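Local coordinates for SusD/RagB family nutrient-binding outer membrane lipoprotein (Bacteroides vulgatus, PDB 4F7A), which probably binds mucin O-glycans at the cell surface, as a SusD-like outer membrane lipoprotein likely to take part in glycan uptake, at residues G59-F64 against G259-G264; S69-Y75 against Q300-K305; F94-H98 against V136-G141. All blocks are in the same frame, centred on the assembly; numbering follows the deposited sequence.

Interactions 1 and 2 form one neighbourhood, with centres about 13 Å apart and segments that alternate along the chain. They meet directly: H62 NE2 of interaction 1 lies 2.7 Å from T73 OG1 of interaction 2, a probable hydrogen bond, and the H62 ring also packs on Q300. Interaction 3 is nested within the loops that both close, yet its centre lies about 33 Å from that of interaction 1, across the chain's centre, and about 35 Å from that of interaction 2. Triethylene glycol comes within about 4 Å of the Y262 side chain and glycerol as near that of V136; both probably came from the crystallisation liquor and are weak evidence for a glycan site.

Interaction 1: residues G59-F64 against G259-G264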
ATOM      1  N   GLY A  59       4.339   4.302  -9.252  1.00 13.50           N
ATOM      2  CA  GLY A  59       4.089   5.349 -10.227  1.00 12.78           C
ATOM      3  C   GLY A  59       3.595   6.666  -9.658  1.00 12.19           C
ATOM      4  O   GLY A  59       3.449   7.633 -10.413  1.00 12.49           O
ATOM      5  N   TYR A  60       3.374   6.735  -8.341  1.00 12.93           N
ATOM      6  CA  TYR A  60       2.827   7.942  -7.723  1.00 11.45           C
ATOM      7  C   TYR A  60       3.829   9.095  -7.664  1.00 13.00           C
ATOM      8  O   TYR A  60       3.482  10.243  -7.964  1.00 13.15           O
ATOM      9  CB  TYR A  60       2.397   7.713  -6.269  1.00 11.93           C
ATOM     10  CG  TYR A  60       1.159   6.900  -6.023  1.00 11.22           C
ATOM     11  CD1 TYR A  60       0.205   6.659  -7.022  1.00 11.25           C
ATOM     12  CD2 TYR A  60       0.916   6.397  -4.759  1.00 11.10           C
ATOM     13  CE1 TYR A  60      -0.954   5.913  -6.738  1.00 12.50           C
ATOM     14  CE2 TYR A  60      -0.215   5.649  -4.479  1.00  8.50           C
ATOM     15  CZ  TYR A  60      -1.146   5.408  -5.469  1.00 11.09           C
ATOM     16  OH  TYR A  60      -2.268   4.698  -5.116  1.00 10.14           O
ATOM     17  N   PHE A  61       5.036   8.795  -7.194  1.00 13.29           N
ATOM     18  CA  PHE A  61       6.002   9.832  -6.790  1.00 12.66           C
ATOM     19  C   PHE A  61       7.387   9.615  -7.364  1.00 13.03           C
ATOM     20  O   PHE A  61       7.761   8.507  -7.765  1.00 12.23           O
ATOM     21  CB  PHE A  61       6.111   9.936  -5.258  1.00 12.70           C
ATOM     22  CG  PHE A  61       4.840  10.359  -4.581  1.00 13.30           C
ATOM     23  CD1 PHE A  61       4.350  11.650  -4.744  1.00 12.21           C
ATOM     24  CD2 PHE A  61       4.142   9.478  -3.760  1.00 13.70           C
ATOM     25  CE1 PHE A  61       3.171  12.045  -4.129  1.00 15.65           C
ATOM     26  CE2 PHE A  61       2.947   9.883  -3.127  1.00 12.69           C
ATOM     27  CZ  PHE A  61       2.471  11.170  -3.337  1.00 14.02           C
ATOM     28  N   HIS A  62       8.159  10.698  -7.412  1.00 13.05           N
ATOM     29  CA  HIS A  62       9.568  10.617  -7.809  1.00 14.73           C
ATOM     30  C   HIS A  62      10.324  11.765  -7.174  1.00 14.77           C
ATOM     31  O   HIS A  62       9.766  12.831  -6.930  1.00 15.29           O
ATOM     32  CB  HIS A  62       9.715  10.637  -9.335  1.00 14.16           C
ATOM     33  CG  HIS A  62      10.956   9.967  -9.834  1.00 15.22           C
ATOM     34  ND1 HIS A  62      12.211  10.506  -9.653  1.00 14.95           N
ATOM     35  CD2 HIS A  62      11.139   8.802 -10.503  1.00 16.32           C
ATOM     36  CE1 HIS A  62      13.116   9.705 -10.195  1.00 20.02           C
ATOM     37  NE2 HIS A  62      12.491   8.659 -10.715  1.00 15.49           N
ATOM     38  N   ASP A  63      11.578  11.511  -6.826  1.00 15.43           N
ATOM     39  CA  ASP A  63      12.468  12.534  -6.331  1.00 14.94           C
ATOM     40  C   ASP A  63      12.946  13.397  -7.500  1.00 17.00           C
ATOM     41  O   ASP A  63      12.746  13.029  -8.653  1.00 19.07           O
ATOM     42  CB  ASP A  63      13.624  11.858  -5.575  1.00 17.04           C
ATOM     43  CG  ASP A  63      14.172  12.723  -4.445  1.00 18.54           C
ATOM     44  OD1 ASP A  63      14.557  13.865  -4.737  1.00 19.96           O
ATOM     45  OD2 ASP A  63      14.212  12.267  -3.278  1.00 19.69           O
ATOM     46  N   PHE A  64      13.539  14.555  -7.218  1.00 15.94           N
ATOM     47  CA  PHE A  64      14.140  15.386  -8.270  1.00 18.52           C
ATOM     48  C   PHE A  64      15.663  15.247  -8.316  1.00 16.73           C
ATOM     49  O   PHE A  64      16.304  15.710  -9.273  1.00 16.28           O
ATOM     50  CB  PHE A  64      13.787  16.875  -8.080  1.00 18.17           C
ATOM     51  CG  PHE A  64      14.582  17.551  -6.992  1.00 21.00           C
ATOM     52  CD1 PHE A  64      14.326  17.298  -5.662  1.00 23.10           C
ATOM     53  CD2 PHE A  64      15.610  18.431  -7.310  1.00 31.60           C
ATOM     54  CE1 PHE A  64      15.083  17.910  -4.654  1.00 26.20           C
ATOM     55  CE2 PHE A  64      16.365  19.051  -6.307  1.00 30.01           C
ATOM     56  CZ  PHE A  64      16.100  18.779  -4.981  1.00 33.51           C
ATOM     57  N   GLY A 259      11.435  19.087  -0.323  1.00 17.98           N
ATOM     58  CA  GLY A 259      11.358  19.318  -1.746  1.00 17.27           C
ATOM     59  C   GLY A 259      11.529  18.078  -2.607  1.00 17.21           C
ATOM     60  O   GLY A 259      11.939  18.197  -3.748  1.00 16.45           O
ATOM     61  N   GLU A 260      11.164  16.900  -2.103  1.00 17.18           N
ATOM     62  CA  GLU A 260      11.523  15.626  -2.766  1.00 16.52           C
ATOM     63  C   GLU A 260      10.361  14.734  -3.216  1.00 16.84           C
ATOM     64  O   GLU A 260      10.587  13.588  -3.582  1.00 18.05           O
ATOM     65  CB  GLU A 260      12.487  14.830  -1.860  1.00 18.02           C
ATOM     66  CG  GLU A 260      13.883  15.443  -1.811  1.00 20.60           C
ATOM     67  CD  GLU A 260      14.866  14.637  -0.991  1.00 24.14           C
ATOM     68  OE1 GLU A 260      15.169  13.487  -1.360  1.00 19.71           O
ATOM     69  OE2 GLU A 260      15.363  15.164   0.019  1.00 22.15           O
ATOM     70  N   THR A 261       9.131  15.258  -3.235  1.00 16.92           N
ATOM     71  CA  THR A 261       7.954  14.469  -3.623  1.00 13.41           C
ATOM     72  C   THR A 261       7.256  15.040  -4.856  1.00 14.95           C
ATOM     73  O   THR A 261       6.336  15.842  -4.742  1.00 15.17           O
ATOM     74  CB  THR A 261       6.960  14.405  -2.449  1.00 15.81           C
ATOM     75  OG1 THR A 261       6.651  15.737  -2.033  1.00 16.59           O
ATOM     76  CG2 THR A 261       7.563  13.613  -1.275  1.00 10.48           C
ATOM     77  N   TYR A 262       7.724  14.636  -6.035  1.00 12.01           N
ATOM     78  CA  TYR A 262       7.148  15.070  -7.298  1.00 12.43           C
ATOM     79  C   TYR A 262       6.171  14.037  -7.820  1.00 11.13           C
ATOM     80  O   TYR A 262       6.246  12.853  -7.476  1.00 11.49           O
ATOM     81  CB  TYR A 262       8.246  15.317  -8.363  1.00 12.46           C
ATOM     82  CG  TYR A 262       9.016  16.577  -8.120  1.00 11.09           C
ATOM     83  CD1 TYR A 262       9.965  16.654  -7.091  1.00 14.44           C
ATOM     84  CD2 TYR A 262       8.763  17.723  -8.869  1.00 14.97           C
ATOM     85  CE1 TYR A 262      10.675  17.813  -6.865  1.00 15.42           C
ATOM     86  CE2 TYR A 262       9.462  18.894  -8.626  1.00 13.55           C
ATOM     87  CZ  TYR A 262      10.408  18.935  -7.618  1.00 12.56           C
ATOM     88  OH  TYR A 262      11.113  20.112  -7.368  1.00 18.13           O
HETATM   89  N   MSE A 263       5.268  14.517  -8.657  1.00 12.57           N
HETATM   90  CA  MSE A 263       4.319  13.710  -9.400  1.00 11.73           C
HETATM   91  C   MSE A 263       5.018  12.734 -10.354  1.00 12.16           C
HETATM   92  O   MSE A 263       5.970  13.103 -11.023  1.00 13.66           O
HETATM   93  CB  MSE A 263       3.453  14.660 -10.233  1.00 11.74           C
HETATM   94  CG  MSE A 263       2.210  14.037 -10.815  1.00 12.96           C
HETATM   95 SE   MSE A 263       1.253  15.348 -11.842  0.75  8.00          SE
HETATM   96  CE  MSE A 263      -0.521  14.574 -11.732  1.00 12.50           C
ATOM     97  N   GLY A 264       4.546  11.487 -10.422  1.00 10.48           N
ATOM     98  CA  GLY A 264       5.100  10.527 -11.384  1.00 11.54           C
ATOM     99  C   GLY A 264       4.440  10.640 -12.753  1.00 13.04           C
ATOM    100  O   GLY A 264       3.283  11.069 -12.871  1.00 12.02           O
TER
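H62 and Y262 hold each other by two backbone hydrogen bonds. H62 N donates to Y262 O at 2.9 Å, and Y262 N returns a bond of 2.9 Å to H62 O. A third bond, from G264 N to Y60 O, spans 3.0 Å. Beyond the paired residues two acids converge: D63 OD2 and E260 OE1 are only 2.5 Å apart, with the carboxylate planes turned 49° against each other, so one of the acids probably carries a proton. D63 OD1 accepts A65 N and, weakly, F64 N, while Q47 NE2 makes a weak bond to E260 OE1.

These bonds define a very short two-stranded antiparallel sheet in a chain that is largely helical. H62 and Y262 are its hydrogen-bonded pair; F61 and M263 are a non-hydrogen-bonded pair whose side chains diverge. Helices frame strand 262-263: G259 closes a Schellman motif after helix 251-257, and G264 is the N-cap of helix 265-273. A side chain at G264 would run into G59 O, which makes glycine the fitting residue.

The H62 ring turns toward the next residue of its own chain and donates ND1 to D63 O at 2.8 Å, nearly in the ring plane, while NE2 bonds T73. On the same face of the sheet, the Y262 ring packs obliquely against F64, where Y262 CE1 and F64 CB approach to 3.5 Å. F64 CG sits between its own backbone N and carbonyl carbon (chi1 77°), a setting that brings CD1 to 3.2 Å from G259 O. The F64 and Y262 planes meet at 47°. Further out, Y262 OH bonds Q313 O and the Y262 ring meets F317 edge-to-face.

Interaction 2: residues S69-Y75 against Q300-K305; sequences SDKNTVY and QGVYAK
T73 and Q300 run past each other in opposite directions, and each bonds with the backbone of the opposite segment. T73 OG1, placed opposite its backbone N (chi1 -168°), faces the other segment and accepts G301 N at 2.8 Å. In return, Q300 NE2 donates to T73 O at 3.2 Å; the oxygen lies almost in the amide plane, although the donor is tilted 35° from the carbonyl plane of T73. Crossing Q300 at about a right angle is Y75, its ring plane 79° from the amide, with CE1 3.7 Å from Q300 NE2. One water ties the pair more loosely, bonding Y75 OH and, weakly, Q300 NE2.

Toward the middle, V74 directs CG1 at the backbone of G301, 3.7 Å from its carbonyl carbon, and CG2 at the edge of the Y303 ring. Y303 meets D70 obliquely, CE1 lying 3.4 Å from D70 CB. A second water joins Y303 OH to D70 OD2, while D70 OD1 makes a salt bridge of 3.0 Å with K71 NZ. S69 and A304 pack methylene against methyl, CB to CB at 3.8 Å, beside a weak bond from A304 N to S69 O; a third water links S69 OG with V302 O.

The contact thus clamps two loops of this SusD-like chain without pairing strands. T73 and Q300 both rest on M56 of helix 54-57, N72 packs on W81 of helix 79-82, and H62 NE2 of strand 61-62 gives T73 OG1 a second partner.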
ATOM      1  N   SER A  69      19.523   9.219  -9.340  1.00 16.02           N
ATOM      2  CA  SER A  69      18.975   8.735 -10.610  1.00 16.59           C
ATOM      3  C   SER A  69      19.823   7.637 -11.248  1.00 17.95           C
ATOM      4  O   SER A  69      19.565   7.224 -12.388  1.00 17.15           O
ATOM      5  CB  SER A  69      18.773   9.897 -11.582  1.00 19.76           C
ATOM      6  OG  SER A  69      17.707  10.715 -11.164  1.00 17.99           O
ATOM      7  N   ASP A  70      20.851   7.191 -10.531  1.00 14.39           N
ATOM      8  CA  ASP A  70      21.644   6.037 -10.952  1.00 18.06           C
ATOM      9  C   ASP A  70      21.381   4.846 -10.012  1.00 17.12           C
ATOM     10  O   ASP A  70      22.070   3.826 -10.054  1.00 16.40           O
ATOM     11  CB  ASP A  70      23.146   6.372 -11.033  1.00 19.48           C
ATOM     12  CG  ASP A  70      23.736   6.875  -9.717  1.00 21.22           C
ATOM     13  OD1 ASP A  70      23.013   7.035  -8.715  1.00 21.21           O
ATOM     14  OD2 ASP A  70      24.948   7.118  -9.701  1.00 25.24           O
ATOM     15  N   LYS A  71      20.339   4.971  -9.210  1.00 15.73           N
ATOM     16  CA  LYS A  71      19.981   3.925  -8.255  1.00 15.69           C
ATOM     17  C   LYS A  71      18.609   3.293  -8.558  1.00 16.31           C
ATOM     18  O   LYS A  71      18.422   2.735  -9.655  1.00 14.37           O
ATOM     19  CB  LYS A  71      20.121   4.477  -6.829  1.00 16.65           C
ATOM     20  CG  LYS A  71      21.561   4.971  -6.519  1.00 18.31           C
ATOM     21  CD  LYS A  71      21.676   5.634  -5.144  1.00 22.04           C
ATOM     22  CE  LYS A  71      23.106   6.048  -4.855  1.00 30.06           C
ATOM     23  NZ  LYS A  71      23.610   7.065  -5.802  1.00 21.53           N
ATOM     24  N   ASN A  72      17.661   3.354  -7.619  1.00 12.68           N
ATOM     25  CA  ASN A  72      16.425   2.582  -7.713  1.00 13.31           C
ATOM     26  C   ASN A  72      15.634   2.892  -8.979  1.00 14.43           C
ATOM     27  O   ASN A  72      15.039   1.992  -9.564  1.00 13.46           O
ATOM     28  CB  ASN A  72      15.531   2.800  -6.486  1.00 13.67           C
ATOM     29  CG  ASN A  72      15.907   1.919  -5.314  1.00 14.19           C
ATOM     30  OD1 ASN A  72      16.974   1.324  -5.304  1.00 12.59           O
ATOM     31  ND2 ASN A  72      15.020   1.844  -4.300  1.00 14.29           N
ATOM     32  N   THR A  73      15.615   4.166  -9.380  1.00 13.61           N
ATOM     33  CA  THR A  73      14.817   4.571 -10.520  1.00 12.81           C
ATOM     34  C   THR A  73      15.191   3.814 -11.800  1.00 13.54           C
ATOM     35  O   THR A  73      14.315   3.543 -12.631  1.00 14.93           O
ATOM     36  CB  THR A  73      14.844   6.117 -10.725  1.00 15.80           C
ATOM     37  OG1 THR A  73      13.824   6.488 -11.666  1.00 15.10           O
ATOM     38  CG2 THR A  73      16.227   6.630 -11.192  1.00 11.48           C
ATOM     39  N   VAL A  74      16.471   3.475 -11.952  1.00 11.71           N
ATOM     40  CA  VAL A  74      16.957   2.693 -13.120  1.00 13.63           C
ATOM     41  C   VAL A  74      17.189   1.232 -12.751  1.00 14.63           C
ATOM     42  O   VAL A  74      17.919   0.498 -13.430  1.00 15.06           O
ATOM     43  CB  VAL A  74      18.229   3.292 -13.756  1.00 13.93           C
ATOM     44  CG1 VAL A  74      17.937   4.613 -14.441  1.00 13.02           C
ATOM     45  CG2 VAL A  74      19.414   3.437 -12.700  1.00 12.39           C
ATOM     46  N   TYR A  75      16.519   0.785 -11.694  1.00 13.30           N
ATOM     47  CA  TYR A  75      16.593  -0.604 -11.253  1.00 13.29           C
ATOM     48  C   TYR A  75      18.004  -1.046 -10.833  1.00 15.69           C
ATOM     49  O   TYR A  75      18.286  -2.245 -10.837  1.00 15.22           O
ATOM     50  CB  TYR A  75      16.039  -1.592 -12.296  1.00 13.15           C
ATOM     51  CG  TYR A  75      14.542  -1.577 -12.559  1.00 13.31           C
ATOM     52  CD1 TYR A  75      13.623  -1.034 -11.651  1.00 13.29           C
ATOM     53  CD2 TYR A  75      14.044  -2.153 -13.708  1.00 13.65           C
ATOM     54  CE1 TYR A  75      12.258  -1.071 -11.902  1.00 15.67           C
ATOM     55  CE2 TYR A  75      12.679  -2.186 -13.969  1.00  9.98           C
ATOM     56  CZ  TYR A  75      11.799  -1.648 -13.074  1.00 12.92           C
ATOM     57  OH  TYR A  75      10.464  -1.707 -13.366  1.00 11.60           O
ATOM     58  N   GLN A 300      10.012   7.520 -14.698  1.00 13.48           N
ATOM     59  CA  GLN A 300      10.967   6.680 -13.980  1.00 14.44           C
ATOM     60  C   GLN A 300      12.063   6.167 -14.923  1.00 14.88           C
ATOM     61  O   GLN A 300      11.819   5.867 -16.096  1.00 15.17           O
ATOM     62  CB  GLN A 300      10.260   5.488 -13.308  1.00 15.40           C
ATOM     63  CG  GLN A 300      11.083   4.873 -12.167  1.00 13.79           C
ATOM     64  CD  GLN A 300      10.574   3.544 -11.699  1.00 18.56           C
ATOM     65  OE1 GLN A 300       9.411   3.435 -11.298  1.00 18.43           O
ATOM     66  NE2 GLN A 300      11.461   2.539 -11.653  1.00 13.68           N
ATOM     67  N   GLY A 301      13.269   6.045 -14.389  1.00 13.61           N
ATOM     68  CA  GLY A 301      14.366   5.380 -15.096  1.00 13.86           C
ATOM     69  C   GLY A 301      15.108   6.234 -16.085  1.00 14.14           C
ATOM     70  O   GLY A 301      15.634   5.712 -17.075  1.00 14.04           O
ATOM     71  N   VAL A 302      15.148   7.549 -15.845  1.00 13.35           N
ATOM     72  CA  VAL A 302      15.984   8.438 -16.637  1.00 13.78           C
ATOM     73  C   VAL A 302      17.334   8.579 -15.900  1.00 16.56           C
ATOM     74  O   VAL A 302      17.405   9.145 -14.811  1.00 15.67           O
ATOM     75  CB  VAL A 302      15.326   9.809 -16.856  1.00 13.40           C
ATOM     76  CG1 VAL A 302      16.260  10.744 -17.644  1.00 11.47           C
ATOM     77  CG2 VAL A 302      14.005   9.642 -17.617  1.00 14.71           C
ATOM     78  N   TYR A 303      18.375   8.024 -16.496  1.00 16.74           N
ATOM     79  CA  TYR A 303      19.666   7.919 -15.849  1.00 17.48           C
ATOM     80  C   TYR A 303      20.285   9.297 -15.709  1.00 18.60           C
ATOM     81  O   TYR A 303      20.280  10.081 -16.648  1.00 17.57           O
ATOM     82  CB  TYR A 303      20.607   7.012 -16.658  1.00 17.58           C
ATOM     83  CG  TYR A 303      21.983   6.938 -16.048  1.00 16.25           C
ATOM     84  CD1 TYR A 303      22.255   6.049 -15.003  1.00 15.72           C
ATOM     85  CD2 TYR A 303      22.995   7.797 -16.462  1.00 21.33           C
ATOM     86  CE1 TYR A 303      23.508   5.984 -14.427  1.00 19.10           C
ATOM     87  CE2 TYR A 303      24.255   7.758 -15.867  1.00 28.08           C
ATOM     88  CZ  TYR A 303      24.501   6.851 -14.854  1.00 25.37           C
ATOM     89  OH  TYR A 303      25.741   6.807 -14.272  1.00 28.27           O
ATOM     90  N   ALA A 304      20.798   9.575 -14.514  1.00 17.43           N
ATOM     91  CA  ALA A 304      21.648  10.735 -14.245  1.00 17.22           C
ATOM     92  C   ALA A 304      22.409  10.386 -12.974  1.00 17.55           C
ATOM     93  O   ALA A 304      22.113   9.378 -12.331  1.00 18.03           O
ATOM     94  CB  ALA A 304      20.809  12.005 -14.046  1.00 16.46           C
ATOM     95  N   LYS A 305      23.370  11.211 -12.597  1.00 18.80           N
ATOM     96  CA  LYS A 305      24.154  10.927 -11.413  1.00 19.20           C
ATOM     97  C   LYS A 305      24.547  12.243 -10.748  1.00 20.33           C
ATOM     98  O   LYS A 305      24.313  13.321 -11.282  1.00 18.55           O
ATOM     99  CB  LYS A 305      25.395  10.115 -11.792  1.00 21.33           C
ATOM    100  CG  LYS A 305      26.271  10.795 -12.823  1.00 27.92           C
ATOM    101  CD  LYS A 305      27.551  10.020 -13.079  1.00 41.03           C
ATOM    102  CE  LYS A 305      28.357  10.673 -14.185  1.00 44.13           C
ATOM    103  NZ  LYS A 305      29.800  10.560 -13.908  1.00 54.43           N
TER
HETATM  104  O   HOH W   1      16.105  11.030 -13.294  1.00 20.43           O
HETATM  105  O   HOH W   2      26.315   6.447 -11.669  1.00 27.47           O
HETATM  106  O   HOH W   3       9.299   0.307 -12.198  1.00 13.95           O

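Interaction 3: residues F94-H98 against V136-G141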
ATOM      1  N   PHE A  94       7.523  -4.911  14.880  1.00 17.04           N
ATOM      2  CA  PHE A  94       7.034  -6.277  15.031  1.00 16.74           C
ATOM      3  C   PHE A  94       7.282  -6.849  16.431  1.00 17.19           C
ATOM      4  O   PHE A  94       6.403  -7.498  16.990  1.00 15.87           O
ATOM      5  CB  PHE A  94       7.580  -7.177  13.908  1.00 16.95           C
ATOM      6  CG  PHE A  94       6.970  -8.556  13.881  1.00 17.12           C
ATOM      7  CD1 PHE A  94       5.601  -8.725  13.793  1.00 20.47           C
ATOM      8  CD2 PHE A  94       7.762  -9.673  13.954  1.00 22.45           C
ATOM      9  CE1 PHE A  94       5.030  -9.989  13.785  1.00 23.65           C
ATOM     10  CE2 PHE A  94       7.191 -10.938  13.914  1.00 31.42           C
ATOM     11  CZ  PHE A  94       5.822 -11.090  13.840  1.00 23.89           C
ATOM     12  N   PRO A  95       8.452  -6.599  17.025  1.00 17.45           N
ATOM     13  CA  PRO A  95       8.634  -7.185  18.364  1.00 19.98           C
ATOM     14  C   PRO A  95       7.641  -6.624  19.389  1.00 20.01           C
ATOM     15  O   PRO A  95       7.247  -7.338  20.326  1.00 16.83           O
ATOM     16  CB  PRO A  95      10.074  -6.832  18.741  1.00 20.62           C
ATOM     17  CG  PRO A  95      10.710  -6.294  17.497  1.00 21.71           C
ATOM     18  CD  PRO A  95       9.691  -6.051  16.454  1.00 18.43           C
ATOM     19  N   VAL A  96       7.221  -5.374  19.185  1.00 16.44           N
ATOM     20  CA  VAL A  96       6.195  -4.764  20.020  1.00 16.37           C
ATOM     21  C   VAL A  96       4.816  -5.358  19.764  1.00 16.26           C
ATOM     22  O   VAL A  96       4.067  -5.578  20.713  1.00 13.73           O
ATOM     23  CB  VAL A  96       6.185  -3.220  19.876  1.00 17.36           C
ATOM     24  CG1 VAL A  96       5.124  -2.605  20.762  1.00 17.73           C
ATOM     25  CG2 VAL A  96       7.590  -2.672  20.249  1.00 18.27           C
ATOM     26  N   ALA A  97       4.467  -5.614  18.496  1.00 15.39           N
ATOM     27  CA  ALA A  97       3.200  -6.260  18.176  1.00 15.29           C
ATOM     28  C   ALA A  97       3.155  -7.653  18.772  1.00 17.10           C
ATOM     29  O   ALA A  97       2.097  -8.108  19.234  1.00 15.09           O
ATOM     30  CB  ALA A  97       2.986  -6.342  16.666  1.00 16.95           C
ATOM     31  N   HIS A  98       4.301  -8.339  18.741  1.00 16.16           N
ATOM     32  CA  HIS A  98       4.384  -9.675  19.329  1.00 17.69           C
ATOM     33  C   HIS A  98       4.235  -9.610  20.859  1.00 18.72           C
ATOM     34  O   HIS A  98       3.447 -10.375  21.442  1.00 19.26           O
ATOM     35  CB  HIS A  98       5.688 -10.346  18.929  1.00 17.35           C
ATOM     36  CG  HIS A  98       5.810 -11.735  19.447  1.00 19.02           C
ATOM     37  ND1 HIS A  98       5.056 -12.773  18.947  1.00 21.43           N
ATOM     38  CD2 HIS A  98       6.567 -12.253  20.442  1.00 20.11           C
ATOM     39  CE1 HIS A  98       5.350 -13.881  19.611  1.00 24.08           C
ATOM     40  NE2 HIS A  98       6.268 -13.592  20.520  1.00 19.80           N
ATOM     41  N   VAL A 136       9.582 -13.656   8.390  1.00 13.29           N
ATOM     42  CA  VAL A 136       9.437 -14.281   9.687  1.00 12.87           C
ATOM     43  C   VAL A 136       8.123 -13.785  10.300  1.00 14.70           C
ATOM     44  O   VAL A 136       7.946 -12.566  10.516  1.00 16.58           O
ATOM     45  CB  VAL A 136      10.632 -13.965  10.626  1.00 15.99           C
ATOM     46  CG1 VAL A 136      10.392 -14.570  12.002  1.00 15.71           C
ATOM     47  CG2 VAL A 136      11.940 -14.502  10.043  1.00 16.07           C
ATOM     48  N   TYR A 137       7.195 -14.709  10.566  1.00 14.76           N
ATOM     49  CA  TYR A 137       5.891 -14.332  11.107  1.00 15.23           C
ATOM     50  C   TYR A 137       5.331 -15.382  12.040  1.00 16.98           C
ATOM     51  O   TYR A 137       5.408 -15.219  13.276  1.00 16.89           O
ATOM     52  CB  TYR A 137       4.910 -13.984   9.978  1.00 15.68           C
ATOM     53  CG  TYR A 137       3.624 -13.385  10.468  1.00 14.56           C
ATOM     54  CD1 TYR A 137       3.561 -12.047  10.829  1.00 14.55           C
ATOM     55  CD2 TYR A 137       2.473 -14.150  10.587  1.00 18.09           C
ATOM     56  CE1 TYR A 137       2.387 -11.492  11.343  1.00 14.18           C
ATOM     57  CE2 TYR A 137       1.283 -13.595  11.070  1.00 16.33           C
ATOM     58  CZ  TYR A 137       1.253 -12.261  11.440  1.00 14.49           C
ATOM     59  OH  TYR A 137       0.102 -11.689  11.907  1.00 14.82           O
ATOM     60  N   SER A 138       4.802 -16.480  11.494  1.00 18.26           N
ATOM     61  CA  SER A 138       4.105 -17.461  12.355  1.00 18.12           C
ATOM     62  C   SER A 138       5.051 -18.094  13.366  1.00 21.28           C
ATOM     63  O   SER A 138       4.623 -18.535  14.442  1.00 21.03           O
ATOM     64  CB  SER A 138       3.397 -18.545  11.518  1.00 20.59           C
ATOM     65  OG  SER A 138       4.331 -19.470  11.004  1.00 17.35           O
ATOM     66  N   LYS A 139       6.343 -18.116  13.062  1.00 21.46           N
ATOM     67  CA  LYS A 139       7.302 -18.741  13.973  1.00 22.81           C
ATOM     68  C   LYS A 139       8.113 -17.741  14.819  1.00 23.90           C
ATOM     69  O   LYS A 139       9.015 -18.135  15.545  1.00 24.47           O
ATOM     70  CB  LYS A 139       8.202 -19.686  13.198  1.00 21.71           C
ATOM     71  CG  LYS A 139       7.376 -20.837  12.596  1.00 26.69           C
ATOM     72  CD  LYS A 139       8.195 -21.838  11.793  1.00 26.05           C
ATOM     73  CE  LYS A 139       8.550 -21.293  10.417  1.00 25.61           C
ATOM     74  NZ  LYS A 139       9.280 -22.297   9.505  1.00 22.38           N
ATOM     75  N   PHE A 140       7.774 -16.462  14.738  1.00 22.32           N
ATOM     76  CA  PHE A 140       8.494 -15.446  15.507  1.00 25.69           C
ATOM     77  C   PHE A 140       8.443 -15.757  17.007  1.00 27.71           C
ATOM     78  O   PHE A 140       7.399 -16.124  17.544  1.00 25.58           O
ATOM     79  CB  PHE A 140       7.933 -14.058  15.240  1.00 25.85           C
ATOM     80  CG  PHE A 140       8.717 -12.951  15.899  1.00 29.03           C
ATOM     81  CD1 PHE A 140       9.871 -12.440  15.296  1.00 38.79           C
ATOM     82  CD2 PHE A 140       8.314 -12.426  17.121  1.00 34.24           C
ATOM     83  CE1 PHE A 140      10.609 -11.416  15.894  1.00 39.06           C
ATOM     84  CE2 PHE A 140       9.042 -11.398  17.734  1.00 35.63           C
ATOM     85  CZ  PHE A 140      10.187 -10.893  17.125  1.00 39.17           C
ATOM     86  N   GLY A 141       9.602 -15.648  17.657  1.00 33.03           N
ATOM     87  CA  GLY A 141       9.726 -15.903  19.098  1.00 34.63           C
ATOM     88  C   GLY A 141       9.479 -17.327  19.549  1.00 38.52           C
ATOM     89  O   GLY A 141       9.329 -17.559  20.747  1.00 40.45           O
TER
HETATM   90  O   HOH W   4       7.305 -15.819  22.061  1.00 32.28           O
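F140 meets F94 with a ring face and H98 with a ring edge, in an aromatic cluster that Y137 completes. The loop side is a type I beta turn running from Y137 to F140, closed by F140 N on Y137 O. The other side is one turn of helix 84-104, from which F94 and H98 project together, four residues apart.

Packing is tightest where F94 meets F140 edge-to-face: F94 CE2 stands over one face of the F140 ring, 3.2 Å from CG, with the planes at 64°. F140 then offers its own edge to the imidazole of H98, where CD2 lies over a ring face at 3.5 Å from H98 CG and the planes stand at 77°. H98 CG lies opposite its backbone N (chi1 -177°), and this rotation carries the ring out to the turn. Y137 is a looser neighbour of F94, with CD1 3.9 Å from F94 CZ and rings that barely overlap; its hydroxyl bonds D161 on helix 151-174, and M125 of helix 111-132 touches both residues. With an alanine here in place of F140, the F94 edge and the H98 face would probably be left without the ring they now meet, and the imidazole freer to turn.

The contact thins toward solvent. P95 CB comes no nearer to F140 than 4.4 Å, at CZ, and exposed G141 adds little area. There a water bridges the two segments: it lies in the plane of the imidazole, 2.9 Å from H98 NE2, and donates a hydrogen bond to G141 O.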